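Long-range contacts in alginase (Pseudoalteromonas, PDB 4Q8K), which probably cleaves alginate by beta-elimination, as a bacterial alginate lyase of polysaccharide lyase family 18: residues S152-P163 with R188-L197; Q178-W187 with A337-F347. All blocks are in the same frame, centred on the assembly; numbering follows the deposited sequence.

Contact 1. Residues S152-P163 with R188-L197; sequences SIFDLEGDNPNP and RHEYKVKESL. With SO4 (sulfate ion), chain D.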
loop_
_atom_site.group_PDB
_atom_site.type_symbol
_atom_site.label_atom_id
_atom_site.label_comp_id
_atom_site.label_asym_id
_atom_site.label_seq_id
_atom_site.Cartn_x
_atom_site.Cartn_y
_atom_site.Cartn_z
ATOM N N SER A 152 9.189 -3.039 -17.283
ATOM C CA SER A 152 8.652 -2.295 -18.423
ATOM C C SER A 152 7.673 -1.200 -17.990
ATOM O O SER A 152 7.571 -0.156 -18.634
ATOM C CB SER A 152 8.012 -3.232 -19.457
ATOM O OG SER A 152 6.963 -3.991 -18.894
ATOM N N ILE A 153 6.970 -1.438 -16.886
ATOM C CA ILE A 153 6.052 -0.445 -16.335
ATOM C C ILE A 153 6.495 0.019 -14.940
ATOM O O ILE A 153 6.492 1.224 -14.661
ATOM C CB ILE A 153 4.603 -0.989 -16.247
ATOM C CG1 ILE A 153 4.003 -1.160 -17.648
ATOM C CG2 ILE A 153 3.741 -0.055 -15.430
ATOM C CD1 ILE A 153 2.548 -1.654 -17.653
ATOM N N PHE A 154 6.876 -0.936 -14.096
ATOM C CA PHE A 154 7.174 -0.660 -12.683
ATOM C C PHE A 154 8.655 -0.548 -12.361
ATOM O O PHE A 154 9.452 -1.359 -12.816
ATOM C CB PHE A 154 6.562 -1.736 -11.784
ATOM C CG PHE A 154 5.058 -1.708 -11.757
ATOM C CD1 PHE A 154 4.384 -0.870 -10.884
ATOM C CD2 PHE A 154 4.325 -2.501 -12.625
ATOM C CE1 PHE A 154 2.997 -0.827 -10.866
ATOM C CE2 PHE A 154 2.939 -2.464 -12.618
ATOM C CZ PHE A 154 2.273 -1.625 -11.732
ATOM N N ASP A 155 8.985 0.449 -11.542
ATOM C CA ASP A 155 10.316 0.603 -10.939
ATOM C C ASP A 155 10.292 0.037 -9.532
ATOM O O ASP A 155 9.291 0.180 -8.826
ATOM C CB ASP A 155 10.700 2.072 -10.837
ATOM C CG ASP A 155 11.167 2.646 -12.155
ATOM O OD1 ASP A 155 11.550 1.857 -13.036
ATOM O OD2 ASP A 155 11.156 3.879 -12.309
ATOM N N LEU A 156 11.394 -0.580 -9.114
ATOM C CA LEU A 156 11.473 -1.196 -7.790
ATOM C C LEU A 156 12.044 -0.242 -6.740
ATOM O O LEU A 156 13.014 0.461 -6.995
ATOM C CB LEU A 156 12.304 -2.482 -7.845
ATOM C CG LEU A 156 12.566 -3.199 -6.511
ATOM C CD1 LEU A 156 11.246 -3.640 -5.885
ATOM C CD2 LEU A 156 13.492 -4.399 -6.701
ATOM N N GLU A 157 11.419 -0.222 -5.566
ATOM C CA GLU A 157 11.904 0.540 -4.421
ATOM C C GLU A 157 12.272 -0.465 -3.350
ATOM O O GLU A 157 11.394 -1.081 -2.743
ATOM C CB GLU A 157 10.817 1.478 -3.875
ATOM C CG GLU A 157 10.288 2.507 -4.853
ATOM C CD GLU A 157 9.015 3.154 -4.347
ATOM O OE1 GLU A 157 9.085 4.263 -3.770
ATOM O OE2 GLU A 157 7.947 2.542 -4.524
ATOM N N GLY A 158 13.572 -0.631 -3.116
ATOM C CA GLY A 158 14.054 -1.654 -2.211
ATOM C C GLY A 158 14.588 -2.836 -2.996
ATOM O O GLY A 158 13.868 -3.797 -3.268
ATOM N N ASP A 159 15.852 -2.755 -3.358
ATOM C CA ASP A 159 16.470 -3.692 -4.255
ATOM C C ASP A 159 16.695 -5.059 -3.651
ATOM O O ASP A 159 16.630 -6.055 -4.317
ATOM C CB ASP A 159 17.810 -3.126 -4.740
ATOM C CG ASP A 159 17.649 -1.981 -5.643
ATOM O OD1 ASP A 159 16.897 -2.095 -6.582
ATOM O OD2 ASP A 159 18.257 -0.957 -5.430
ATOM N N ASN A 160 16.975 -5.086 -2.366
ATOM C CA ASN A 160 17.236 -6.353 -1.726
ATOM C C ASN A 160 16.521 -6.588 -0.434
ATOM O O ASN A 160 16.583 -5.787 0.420
ATOM C CB ASN A 160 18.731 -6.568 -1.526
ATOM C CG ASN A 160 19.052 -8.017 -1.231
ATOM O OD1 ASN A 160 19.323 -8.812 -2.131
ATOM N ND2 ASN A 160 19.001 -8.370 0.024
ATOM N N PRO A 161 15.879 -7.723 -0.327
ATOM C CA PRO A 161 15.898 -8.716 -1.400
ATOM C C PRO A 161 14.874 -8.381 -2.480
ATOM O O PRO A 161 13.941 -7.609 -2.240
ATOM C CB PRO A 161 15.484 -9.995 -0.685
ATOM C CG PRO A 161 14.554 -9.513 0.387
ATOM C CD PRO A 161 15.127 -8.198 0.849
ATOM N N ASN A 162 15.053 -8.953 -3.663
ATOM C CA ASN A 162 14.087 -8.755 -4.732
ATOM C C ASN A 162 12.764 -9.421 -4.350
ATOM O O ASN A 162 12.752 -10.499 -3.752
ATOM C CB ASN A 162 14.624 -9.291 -6.068
ATOM C CG ASN A 162 13.709 -8.963 -7.241
ATOM O OD1 ASN A 162 12.735 -9.671 -7.498
ATOM N ND2 ASN A 162 14.023 -7.886 -7.962
ATOM N N PRO A 163 11.640 -8.766 -4.679
ATOM C CA PRO A 163 10.323 -9.303 -4.327
ATOM C C PRO A 163 9.998 -10.628 -5.014
ATOM O O PRO A 163 9.238 -11.418 -4.460
ATOM C CB PRO A 163 9.368 -8.206 -4.810
ATOM C CG PRO A 163 10.167 -6.959 -4.726
ATOM C CD PRO A 163 11.558 -7.373 -5.146
ATOM N N ARG A 188 9.920 0.969 3.248
ATOM C CA ARG A 188 9.084 0.374 2.207
ATOM C C ARG A 188 9.790 -0.680 1.366
ATOM O O ARG A 188 11.026 -0.711 1.259
ATOM C CB ARG A 188 8.482 1.445 1.287
ATOM C CG ARG A 188 9.448 1.943 0.218
ATOM C CD ARG A 188 8.904 3.145 -0.519
ATOM N NE ARG A 188 8.621 4.258 0.381
ATOM C CZ ARG A 188 8.177 5.447 -0.006
ATOM N NH1 ARG A 188 7.945 5.697 -1.292
ATOM N NH2 ARG A 188 7.962 6.394 0.898
ATOM N N HIS A 189 8.972 -1.540 0.771
ATOM C CA HIS A 189 9.399 -2.476 -0.256
ATOM C C HIS A 189 8.238 -2.471 -1.244
ATOM O O HIS A 189 7.170 -2.993 -0.939
ATOM C CB HIS A 189 9.582 -3.858 0.330
ATOM C CG HIS A 189 10.539 -4.717 -0.436
ATOM N ND1 HIS A 189 10.702 -6.055 -0.179
ATOM C CD2 HIS A 189 11.376 -4.419 -1.460
ATOM C CE1 HIS A 189 11.615 -6.553 -1.002
ATOM N NE2 HIS A 189 12.040 -5.580 -1.785
ATOM N N GLU A 190 8.440 -1.870 -2.415
ATOM C CA GLU A 190 7.316 -1.403 -3.212
ATOM C C GLU A 190 7.668 -1.261 -4.691
ATOM O O GLU A 190 8.825 -0.985 -5.046
ATOM C CB GLU A 190 6.930 -0.038 -2.651
ATOM C CG GLU A 190 5.711 0.633 -3.213
ATOM C CD GLU A 190 5.450 1.936 -2.488
ATOM O OE1 GLU A 190 6.127 2.947 -2.792
ATOM O OE2 GLU A 190 4.586 1.942 -1.595
ATOM N N TYR A 191 6.664 -1.440 -5.548
ATOM C CA TYR A 191 6.806 -1.142 -6.968
ATOM C C TYR A 191 6.005 0.117 -7.285
ATOM O O TYR A 191 4.953 0.350 -6.688
ATOM C CB TYR A 191 6.266 -2.287 -7.822
ATOM C CG TYR A 191 7.145 -3.515 -7.913
ATOM C CD1 TYR A 191 8.312 -3.504 -8.669
ATOM C CD2 TYR A 191 6.789 -4.697 -7.273
ATOM C CE1 TYR A 191 9.098 -4.630 -8.769
ATOM C CE2 TYR A 191 7.571 -5.823 -7.360
ATOM C CZ TYR A 191 8.725 -5.785 -8.113
ATOM O OH TYR A 191 9.510 -6.909 -8.199
ATOM N N LYS A 192 6.488 0.919 -8.232
ATOM C CA LYS A 192 5.784 2.129 -8.638
ATOM C C LYS A 192 5.787 2.297 -10.155
ATOM O O LYS A 192 6.783 2.014 -10.812
ATOM C CB LYS A 192 6.416 3.361 -7.984
ATOM C CG LYS A 192 7.915 3.489 -8.250
ATOM C CD LYS A 192 8.475 4.803 -7.735
ATOM C CE LYS A 192 9.987 4.884 -8.016
ATOM N NZ LYS A 192 10.555 6.185 -7.550
ATOM N N VAL A 193 4.673 2.756 -10.717
ATOM C CA VAL A 193 4.657 3.058 -12.142
ATOM C C VAL A 193 5.749 4.080 -12.444
ATOM O O VAL A 193 5.830 5.128 -11.797
ATOM C CB VAL A 193 3.288 3.597 -12.596
ATOM C CG1 VAL A 193 3.329 4.040 -14.061
ATOM C CG2 VAL A 193 2.187 2.548 -12.377
ATOM N N LYS A 194 6.549 3.817 -13.445
ATOM C CA LYS A 194 7.661 4.685 -13.734
ATOM C C LYS A 194 7.314 6.057 -14.221
ATOM O O LYS A 194 6.321 6.258 -14.831
ATOM C CB LYS A 194 8.622 3.989 -14.665
ATOM C CG LYS A 194 8.151 3.938 -16.083
ATOM C CD LYS A 194 9.207 3.332 -17.000
ATOM C CE LYS A 194 9.419 1.879 -16.730
ATOM N NZ LYS A 194 10.415 1.304 -17.652
ATOM N N GLU A 195 8.165 6.999 -13.928
ATOM C CA GLU A 195 7.891 8.397 -14.190
ATOM C C GLU A 195 7.421 8.689 -15.619
ATOM O O GLU A 195 6.527 9.509 -15.821
ATOM C CB GLU A 195 9.139 9.215 -13.875
ATOM C CG GLU A 195 8.891 10.693 -13.664
ATOM C CD GLU A 195 10.147 11.406 -13.201
ATOM O OE1 GLU A 195 11.247 10.992 -13.626
ATOM O OE2 GLU A 195 10.039 12.363 -12.403
ATOM N N SER A 196 8.025 8.023 -16.602
ATOM C CA SER A 196 7.798 8.400 -17.997
ATOM C C SER A 196 6.396 8.053 -18.471
ATOM O O SER A 196 5.911 8.623 -19.448
ATOM C CB SER A 196 8.844 7.773 -18.927
ATOM O OG SER A 196 8.722 6.361 -18.986
ATOM N N LEU A 197 5.746 7.126 -17.775
ATOM C CA LEU A 197 4.426 6.658 -18.189
ATOM C C LEU A 197 3.302 7.405 -17.493
ATOM O O LEU A 197 2.136 7.241 -17.842
ATOM C CB LEU A 197 4.267 5.164 -17.921
ATOM C CG LEU A 197 5.207 4.172 -18.608
ATOM C CD1 LEU A 197 4.926 2.779 -18.086
ATOM C CD2 LEU A 197 5.040 4.221 -20.117
HETATM S S SO4 D . 7.254 9.695 -1.019
HETATM O O1 SO4 D . 7.903 10.833 -1.673
HETATM O O2 SO4 D . 5.820 9.972 -0.910
HETATM O O3 SO4 D . 7.500 8.491 -1.810
HETATM O O4 SO4 D . 7.812 9.526 0.315
HETATM O O HOH W 1 10.284 6.297 -12.064
HETATM O O HOH W 2 10.585 6.480 -4.688
HETATM O O HOH W 3 11.675 -6.819 -9.567
#

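Contact 2. Residues Q178-W187 with A337-F347; sequences QHITPNGNGW and AGNSNSFKNCF. With SO4 (sulfate ion), chain D.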
loop_
_atom_site.group_PDB
_atom_site.type_symbol
_atom_site.label_atom_id
_atom_site.label_comp_id
_atom_site.label_asym_id
_atom_site.label_seq_id
_atom_site.Cartn_x
_atom_site.Cartn_y
_atom_site.Cartn_z
ATOM N N GLN A 178 14.145 -2.107 3.775
ATOM C CA GLN A 178 14.426 -0.871 4.504
ATOM C C GLN A 178 14.565 0.348 3.587
ATOM O O GLN A 178 15.402 1.219 3.804
ATOM C CB GLN A 178 15.682 -1.048 5.390
ATOM C CG GLN A 178 15.645 -2.320 6.249
ATOM C CD GLN A 178 16.910 -2.558 7.088
ATOM O OE1 GLN A 178 16.973 -3.507 7.870
ATOM N NE2 GLN A 178 17.910 -1.711 6.915
ATOM N N HIS A 179 13.734 0.429 2.557
ATOM C CA HIS A 179 13.888 1.525 1.619
ATOM C C HIS A 179 13.263 2.809 2.128
ATOM O O HIS A 179 12.134 2.808 2.606
ATOM C CB HIS A 179 13.299 1.154 0.258
ATOM C CG HIS A 179 13.769 2.042 -0.845
ATOM N ND1 HIS A 179 14.967 1.838 -1.499
ATOM C CD2 HIS A 179 13.230 3.161 -1.382
ATOM C CE1 HIS A 179 15.131 2.781 -2.410
ATOM N NE2 HIS A 179 14.091 3.594 -2.360
ATOM N N ILE A 180 13.996 3.914 2.024
ATOM C CA ILE A 180 13.455 5.212 2.411
ATOM C C ILE A 180 13.480 6.261 1.301
ATOM O O ILE A 180 14.115 6.075 0.257
ATOM C CB ILE A 180 14.184 5.813 3.642
ATOM C CG1 ILE A 180 15.636 6.145 3.299
ATOM C CG2 ILE A 180 14.106 4.883 4.840
ATOM C CD1 ILE A 180 16.329 6.955 4.379
ATOM N N THR A 181 12.784 7.369 1.557
ATOM C CA THR A 181 12.752 8.531 0.682
ATOM C C THR A 181 12.857 9.774 1.555
ATOM O O THR A 181 12.760 9.675 2.779
ATOM C CB THR A 181 11.420 8.603 -0.087
ATOM O OG1 THR A 181 10.359 8.750 0.861
ATOM C CG2 THR A 181 11.200 7.337 -0.894
ATOM N N PRO A 182 13.039 10.958 0.943
ATOM C CA PRO A 182 13.185 12.169 1.758
ATOM C C PRO A 182 11.977 12.445 2.654
ATOM O O PRO A 182 12.163 12.894 3.781
ATOM C CB PRO A 182 13.332 13.279 0.713
ATOM C CG PRO A 182 13.932 12.575 -0.475
ATOM C CD PRO A 182 13.310 11.215 -0.485
ATOM N N ASN A 183 10.773 12.168 2.159
ATOM C CA ASN A 183 9.541 12.512 2.872
ATOM C C ASN A 183 8.851 11.332 3.561
ATOM O O ASN A 183 7.862 11.516 4.277
ATOM C CB ASN A 183 8.549 13.181 1.919
ATOM C CG ASN A 183 9.028 14.535 1.423
ATOM O OD1 ASN A 183 9.748 15.244 2.122
ATOM N ND2 ASN A 183 8.617 14.903 0.213
ATOM N N GLY A 184 9.361 10.124 3.344
ATOM C CA GLY A 184 8.704 8.930 3.847
ATOM C C GLY A 184 8.607 8.900 5.359
ATOM O O GLY A 184 9.398 9.549 6.049
ATOM N N ASN A 185 7.761 8.027 5.845
ATOM C CA ASN A 185 7.503 7.944 7.259
ATOM C C ASN A 185 7.544 6.479 7.680
ATOM O O ASN A 185 6.703 5.975 8.358
ATOM C CB ASN A 185 6.196 8.687 7.636
ATOM C CG ASN A 185 5.266 8.874 6.442
ATOM O OD1 ASN A 185 4.760 7.900 5.910
ATOM N ND2 ASN A 185 5.189 10.098 5.921
ATOM N N GLY A 186 8.569 5.803 7.220
ATOM C CA GLY A 186 8.734 4.404 7.542
ATOM C C GLY A 186 9.726 3.735 6.623
ATOM O O GLY A 186 10.640 4.378 6.101
ATOM N N TRP A 187 9.545 2.436 6.439
ATOM C CA TRP A 187 10.374 1.656 5.531
ATOM C C TRP A 187 9.460 1.056 4.491
ATOM O O TRP A 187 8.345 0.661 4.819
ATOM C CB TRP A 187 11.047 0.519 6.277
ATOM C CG TRP A 187 12.362 0.877 6.881
ATOM C CD1 TRP A 187 13.129 1.976 6.601
ATOM C CD2 TRP A 187 13.056 0.145 7.886
ATOM N NE1 TRP A 187 14.278 1.955 7.365
ATOM C CE2 TRP A 187 14.258 0.835 8.152
ATOM C CE3 TRP A 187 12.793 -1.046 8.568
ATOM C CZ2 TRP A 187 15.176 0.389 9.096
ATOM C CZ3 TRP A 187 13.711 -1.497 9.493
ATOM C CH2 TRP A 187 14.893 -0.782 9.745
ATOM N N ALA A 337 12.237 11.997 9.217
ATOM C CA ALA A 337 12.255 11.884 7.762
ATOM C C ALA A 337 13.685 11.803 7.235
ATOM O O ALA A 337 14.549 12.586 7.633
ATOM C CB ALA A 337 11.531 13.060 7.135
ATOM N N GLY A 338 13.928 10.845 6.348
ATOM C CA GLY A 338 15.237 10.691 5.737
ATOM C C GLY A 338 16.252 9.973 6.603
ATOM O O GLY A 338 17.375 9.731 6.173
ATOM N N ASN A 339 15.855 9.621 7.823
ATOM C CA ASN A 339 16.769 8.995 8.772
ATOM C C ASN A 339 16.426 7.533 8.981
ATOM O O ASN A 339 15.589 7.204 9.821
ATOM C CB ASN A 339 16.699 9.741 10.111
ATOM C CG ASN A 339 17.731 9.255 11.115
ATOM O OD1 ASN A 339 18.129 10.010 12.003
ATOM N ND2 ASN A 339 18.153 7.998 10.996
ATOM N N SER A 340 17.067 6.652 8.224
ATOM C CA SER A 340 16.725 5.237 8.246
ATOM C C SER A 340 16.908 4.612 9.629
ATOM O O SER A 340 16.130 3.751 10.042
ATOM C CB SER A 340 17.539 4.467 7.210
ATOM O OG SER A 340 17.227 3.083 7.243
ATOM N N ASN A 341 17.952 5.036 10.332
ATOM C CA ASN A 341 18.210 4.519 11.669
ATOM C C ASN A 341 17.062 4.889 12.625
ATOM O O ASN A 341 16.710 4.113 13.520
ATOM C CB ASN A 341 19.565 5.013 12.209
ATOM C CG ASN A 341 20.749 4.173 11.717
ATOM O OD1 ASN A 341 21.904 4.454 12.052
ATOM N ND2 ASN A 341 20.469 3.145 10.930
ATOM N N SER A 342 16.485 6.070 12.444
ATOM C CA SER A 342 15.351 6.462 13.279
ATOM C C SER A 342 14.190 5.470 13.132
ATOM O O SER A 342 13.535 5.116 14.115
ATOM C CB SER A 342 14.894 7.899 13.011
ATOM O OG SER A 342 14.173 8.011 11.792
ATOM N N PHE A 343 13.946 5.004 11.911
ATOM C CA PHE A 343 12.855 4.059 11.686
ATOM C C PHE A 343 13.211 2.676 12.200
ATOM O O PHE A 343 12.369 1.955 12.731
ATOM C CB PHE A 343 12.463 4.030 10.199
ATOM C CG PHE A 343 11.994 5.356 9.688
ATOM C CD1 PHE A 343 11.008 6.060 10.366
ATOM C CD2 PHE A 343 12.565 5.927 8.560
ATOM C CE1 PHE A 343 10.580 7.289 9.924
ATOM C CE2 PHE A 343 12.148 7.156 8.111
ATOM C CZ PHE A 343 11.147 7.844 8.790
ATOM N N LYS A 344 14.464 2.326 12.053
ATOM C CA LYS A 344 14.966 1.152 12.690
ATOM C C LYS A 344 14.575 1.090 14.149
ATOM O O LYS A 344 14.088 0.121 14.603
ATOM C CB LYS A 344 16.480 1.128 12.607
ATOM C CG LYS A 344 17.050 -0.139 13.163
ATOM C CD LYS A 344 18.565 -0.141 13.173
ATOM C CE LYS A 344 19.055 -1.479 13.634
ATOM N NZ LYS A 344 19.090 -1.440 15.091
ATOM N N ASN A 345 14.881 2.134 14.868
ATOM C CA ASN A 345 14.610 2.197 16.298
ATOM C C ASN A 345 13.121 2.231 16.578
ATOM O O ASN A 345 12.647 1.587 17.510
ATOM C CB ASN A 345 15.286 3.408 16.931
ATOM C CG ASN A 345 16.798 3.256 17.005
ATOM O OD1 ASN A 345 17.336 2.175 16.774
ATOM N ND2 ASN A 345 17.484 4.340 17.321
ATOM N N CYS A 346 12.379 2.969 15.757
ATOM C CA CYS A 346 10.927 3.001 15.911
ATOM C C CYS A 346 10.310 1.605 15.816
ATOM O O CYS A 346 9.531 1.207 16.679
ATOM C CB CYS A 346 10.317 3.918 14.861
ATOM S SG CYS A 346 10.594 5.651 15.176
ATOM N N PHE A 347 10.654 0.858 14.771
ATOM C CA PHE A 347 10.056 -0.458 14.579
ATOM C C PHE A 347 10.463 -1.427 15.682
ATOM O O PHE A 347 9.685 -2.295 16.070
ATOM C CB PHE A 347 10.329 -1.006 13.173
ATOM C CG PHE A 347 9.637 -0.227 12.088
ATOM C CD1 PHE A 347 8.273 0.020 12.166
ATOM C CD2 PHE A 347 10.351 0.287 11.010
ATOM C CE1 PHE A 347 7.629 0.750 11.176
ATOM C CE2 PHE A 347 9.721 1.012 10.023
ATOM C CZ PHE A 347 8.355 1.243 10.100
HETATM S S SO4 D . 7.254 9.695 -1.019
HETATM O O1 SO4 D . 7.903 10.833 -1.673
HETATM O O2 SO4 D . 5.820 9.972 -0.910
HETATM O O3 SO4 D . 7.500 8.491 -1.810
HETATM O O4 SO4 D . 7.812 9.526 0.315
HETATM O O HOH W 4 17.537 2.432 4.650
HETATM O O HOH W 5 12.016 9.410 5.345
#

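Contact 1. Residues S152-P163 with R188-L197
Strand 154-157 and residues 188-193 of strand 186-193 run antiparallel, their axes 4.3 Å apart at 150°, and the hydrogen-bonded pairs Asp155-Lys192 and Glu157-Glu190 lace them together, Asp155 N reaching Lys192 O at 2.8 Å. On the face that carries Leu156 and Tyr191 the contact is apolar. Leu156 CD1 lies over one face of the Tyr191 ring in a CH-pi contact, 4.1 Å from the ring centroid; with CG anti to the backbone N (chi1 176°), the branched end swings back over the phenol. Pro163 packs its CG against the hydroxyl end of the same ring, while a water joins Tyr191 OH to Asn162 ND2; Asn162 OD1 accepts from Leu164 N. The His189 ring turns its edge to Gly158 O and Pro161 O, its ND1 bonded to Val173 N. Positive phi (102°) and the nearness of His189 CD2 suit glycine at Gly158.

The other face is charged. Glu157 OE2 lies 2.5 Å from Glu190 OE1, near the positive Arg188 and Lys318. Arg188 NH1 makes a salt bridge to Glu157 OE1 (3.1 Å), on its syn side but tilted out of the carboxylate plane, and donates to sulfate O3 at 2.9 Å. A second water links Glu157 OE1 to Lys192 NZ.

Glu190 also bridges to Lys318 of strand 316-319, whereas Phe154 meets Phe319 and Tyr364 edge-to-face and touches Ile148 of helix 146-149.

Contact 2. Residues Q178-W187 with A337-F347
Ser340 OG takes the indole N-H of Trp187, NE1 to OG 3.2 Å, and through a water 2.7 Å from this OG it is also joined to Gln178 O. The indole bond is bent, 148° at the hydrogen, and the hydroxyl sits somewhat out of the ring plane. A small serine suits the first turn of helix 340-349: its OG, anti to the backbone N (chi1 179°), reaches the indole N-H.

Trp187 is wide enough to meet three more helix residues. Phe343 CB lies over its five-membered ring, 4.1 Å from the centroid, and Phe347 meets the six-membered ring obliquely, CD2 to CE3 3.7 Å, the two ring planes inclined at 44°. The far end of the indole, CH2, rests 3.5 Å from Lys344 CA, and Gln178 CB covers the face opposite Phe343 CB. With alanine in place of the indole, Ser340 OG is likely to lose its N-H donor, and a gap would probably open beside Phe343 and Phe347.

This is helix-on-strand packing within the alginate lyase fold: the start of strand 186-193 and the loop before it receive one side of helix 340-349, which the Cys334-Cys346 disulfide ties to the preceding loop. Gly186 sets its CA over the face of the Phe343 ring, 4.0 Å from the centroid, and its backbone conformation is one that only glycine adopts easily. Ile180 CG2 touches the same ring at CD2.

A water in the plane of the Phe343 ring, at its edge, accepts from Gly338 N at 2.6 Å and donates to Thr181 O and Gly184 O, joining three backbone groups. Thr181 OG1 donates to sulfate O4.

In the fold
The two contacts lie about 18 Å apart between centres and share strand 186-193: contact 2 uses its first residues, Gly186 and Trp187, and contact 1 the rest. Along the chain their segments alternate, in the order 152-163, 178-187, 188-197, 337-347, so the strand carries the join from its neighbour 154-157 in the same antiparallel sheet to helix 340-349 far on in the sequence. They also meet directly, since Arg188 N probably bonds to His179 O, and one sulfate, probably from the crystallisation liquor, is held by Arg188 and Thr181 together. All four segments belong to the alginate lyase fold, whose two large antiparallel sheets are consistent with a concanavalin-like beta-sandwich.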